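Long-range contact in putative uncharacterized protein (PDB 3CNL), which is a circularly permuted GTPase that binds GTP, probably hydrolyses it, and is probably required for a late step of 50S ribosomal subunit assembly: residues V28-A33 with L53-I58. Residues are numbered along the deposited sequence; the frame is centred on the assembly and turned at random.
With GNP (phosphoaminophosphonic acid-guanylate ester), chain B.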
# COMPACT_ATOMS: atom_id res chain seq x y z
N VAL A 28 -7.21 -2.71 1.64
CA VAL A 28 -6.14 -1.93 2.26
C VAL A 28 -5.18 -1.39 1.18
O VAL A 28 -4.38 -2.14 0.58
CB VAL A 28 -5.42 -2.73 3.36
CG1 VAL A 28 -4.29 -1.89 4.04
CG2 VAL A 28 -6.42 -3.25 4.41
N ARG A 29 -5.29 -0.08 0.95
CA ARG A 29 -4.49 0.63 -0.03
C ARG A 29 -3.53 1.55 0.71
O ARG A 29 -3.75 1.83 1.88
CB ARG A 29 -5.40 1.49 -0.91
CG ARG A 29 -6.52 0.72 -1.65
CD ARG A 29 -7.08 1.58 -2.76
NE ARG A 29 -8.27 0.99 -3.34
CZ ARG A 29 -8.94 1.49 -4.37
NH1 ARG A 29 -8.54 2.60 -4.97
NH2 ARG A 29 -10.02 0.85 -4.80
N ASP A 30 -2.48 1.99 0.03
CA ASP A 30 -1.56 3.01 0.56
C ASP A 30 -2.15 4.35 0.10
O ASP A 30 -2.44 4.52 -1.08
CB ASP A 30 -0.13 2.77 0.01
CG ASP A 30 0.93 3.64 0.70
OD1 ASP A 30 0.72 4.85 0.81
OD2 ASP A 30 1.99 3.11 1.12
N ALA A 31 -2.37 5.28 1.03
CA ALA A 31 -2.91 6.62 0.71
C ALA A 31 -1.99 7.43 -0.19
O ALA A 31 -2.43 8.39 -0.84
CB ALA A 31 -3.15 7.40 2.02
N ARG A 32 -0.72 7.07 -0.23
CA ARG A 32 0.24 7.81 -1.09
C ARG A 32 0.08 7.45 -2.58
O ARG A 32 0.51 8.20 -3.49
CB ARG A 32 1.66 7.56 -0.63
CG ARG A 32 1.94 8.00 0.79
CD ARG A 32 3.31 7.55 1.31
NE ARG A 32 3.42 6.07 1.36
CZ ARG A 32 4.57 5.41 1.54
NH1 ARG A 32 5.71 6.09 1.69
NH2 ARG A 32 4.59 4.07 1.59
N ALA A 33 -0.53 6.30 -2.82
CA ALA A 33 -0.73 5.83 -4.19
C ALA A 33 -2.02 5.02 -4.28
O ALA A 33 -1.96 3.81 -4.41
CB ALA A 33 0.49 4.93 -4.62
N LEU A 53 -7.68 3.86 3.16
CA LEU A 53 -6.47 4.54 2.71
C LEU A 53 -5.50 4.55 3.87
O LEU A 53 -5.63 5.37 4.77
CB LEU A 53 -6.78 5.96 2.23
CG LEU A 53 -7.73 6.03 1.04
CD1 LEU A 53 -7.89 7.48 0.60
CD2 LEU A 53 -7.29 5.12 -0.16
N ASN A 54 -4.56 3.61 3.86
CA ASN A 54 -3.72 3.39 5.03
C ASN A 54 -2.44 4.26 5.00
O ASN A 54 -2.13 4.84 3.98
CB ASN A 54 -3.35 1.90 5.09
CG ASN A 54 -2.94 1.47 6.45
OD1 ASN A 54 -3.35 2.06 7.42
ND2 ASN A 54 -2.13 0.42 6.53
N LYS A 55 -1.72 4.30 6.12
CA LYS A 55 -0.42 5.00 6.25
C LYS A 55 -0.53 6.52 6.02
O LYS A 55 0.43 7.14 5.51
CB LYS A 55 0.66 4.39 5.32
CG LYS A 55 0.90 2.86 5.48
CD LYS A 55 2.10 2.36 4.69
CE LYS A 55 2.21 0.84 4.81
NZ LYS A 55 3.43 0.32 4.12
N VAL A 56 -1.65 7.14 6.42
CA VAL A 56 -1.84 8.60 6.22
C VAL A 56 -0.78 9.43 6.95
O VAL A 56 -0.50 10.62 6.63
CB VAL A 56 -3.29 9.10 6.56
CG1 VAL A 56 -4.33 8.47 5.62
CG2 VAL A 56 -3.64 8.88 8.04
N ASP A 57 -0.15 8.79 7.93
CA ASP A 57 0.88 9.45 8.73
C ASP A 57 2.15 9.80 7.93
O ASP A 57 2.85 10.76 8.28
CB ASP A 57 1.20 8.62 9.97
CG ASP A 57 1.78 7.27 9.63
OD1 ASP A 57 1.16 6.58 8.82
OD2 ASP A 57 2.85 6.92 10.16
N ILE A 58 2.42 9.06 6.85
CA ILE A 58 3.58 9.30 6.00
C ILE A 58 3.18 9.79 4.59
O ILE A 58 4.03 9.89 3.69
CB ILE A 58 4.52 8.06 5.92
CG1 ILE A 58 3.79 6.80 5.41
CG2 ILE A 58 5.18 7.80 7.30
CD1 ILE A 58 4.66 5.58 5.30
PG GNP B . 2.38 -8.20 3.11
O1G GNP B . 1.04 -8.65 2.56
O2G GNP B . 3.34 -7.78 2.01
O3G GNP B . 2.91 -9.28 4.04
N3B GNP B . 2.39 -6.96 4.09
PB GNP B . 1.18 -6.31 4.87
O1B GNP B . 0.19 -5.75 3.91
O2B GNP B . 0.66 -7.32 5.84
O3A GNP B . 1.81 -5.14 5.65
PA GNP B . 2.39 -5.09 7.10
O1A GNP B . 1.33 -4.87 8.09
O2A GNP B . 3.32 -6.21 7.37
O5' GNP B . 3.21 -3.77 7.09
C5' GNP B . 4.25 -3.51 6.14
C4' GNP B . 5.14 -2.40 6.70
O4' GNP B . 4.40 -1.14 6.82
C3' GNP B . 5.70 -2.63 8.09
O3' GNP B . 7.01 -2.06 8.14
C2' GNP B . 4.75 -1.83 8.97
O2' GNP B . 5.39 -1.46 10.18
C1' GNP B . 4.48 -0.60 8.12
N9 GNP B . 3.18 0.03 8.34
C8 GNP B . 1.96 -0.61 8.42
N7 GNP B . 0.96 0.22 8.60
C5 GNP B . 1.58 1.49 8.66
C6 GNP B . 1.03 2.79 8.83
O6 GNP B . -0.16 3.11 8.99
N1 GNP B . 2.02 3.79 8.81
C2 GNP B . 3.38 3.56 8.63
N2 GNP B . 4.19 4.64 8.64
N3 GNP B . 3.90 2.36 8.46
C4 GNP B . 2.95 1.38 8.49
O HOH W 1 2.91 0.59 1.52
O HOH W 2 6.13 9.09 2.33
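Arg32 lays one face of its guanidinium over the CD1 methyl of Ile58, which sits 3.7 Å from the plane beneath its centre. Ile58 lines the guanine end of the nucleotide site, with Arg32 packed against it. The NKXD motif, residues 54-57, begins at the last residue of strand 48-54 and runs into the loop after it. Strands 24-30 and 48-54 run parallel, Arg29 paired with Leu53 and Asp30 with Asn54: Asn54 N donates to Arg29 O at 2.8 Å, and Ala31 N to Asn54 O at 3.0 Å. A type I turn from Asp30 to Ala33 starts at the strand end, and the carboxylate of Asp30, its CG anti to the backbone N (chi1 -170°), takes Arg32 side-on, NE on OD1 and NH2 on OD2. OD1 also accepts the backbone N of Arg32 through its anti lone pair, an Asx turn that fixes the carboxylate's rotation. Carbonyls of Val235 and Ala236 take further guanidinium N-H groups, and a water links NH1 to Ile58 O. Were Arg32 replaced by an alanine, Asp30 would probably lose its salt-bridge mate and Ile58 CD1 its cover on that side. The extended Lys55 chain crosses Asp30 at about a right angle and passes across one face of the purine, CG 3.4 Å from GNP C6; its NZ reaches the ribose O4' and Asn109 O, while a water joins it to Asp30 OD2. On the Val28 side, Asn54 ND2 is held by Thr110 O. Asp57 reads the base, its OD1 accepting GNP N1 at 2.9 Å and its OD2 GNP N2 at 3.1 Å.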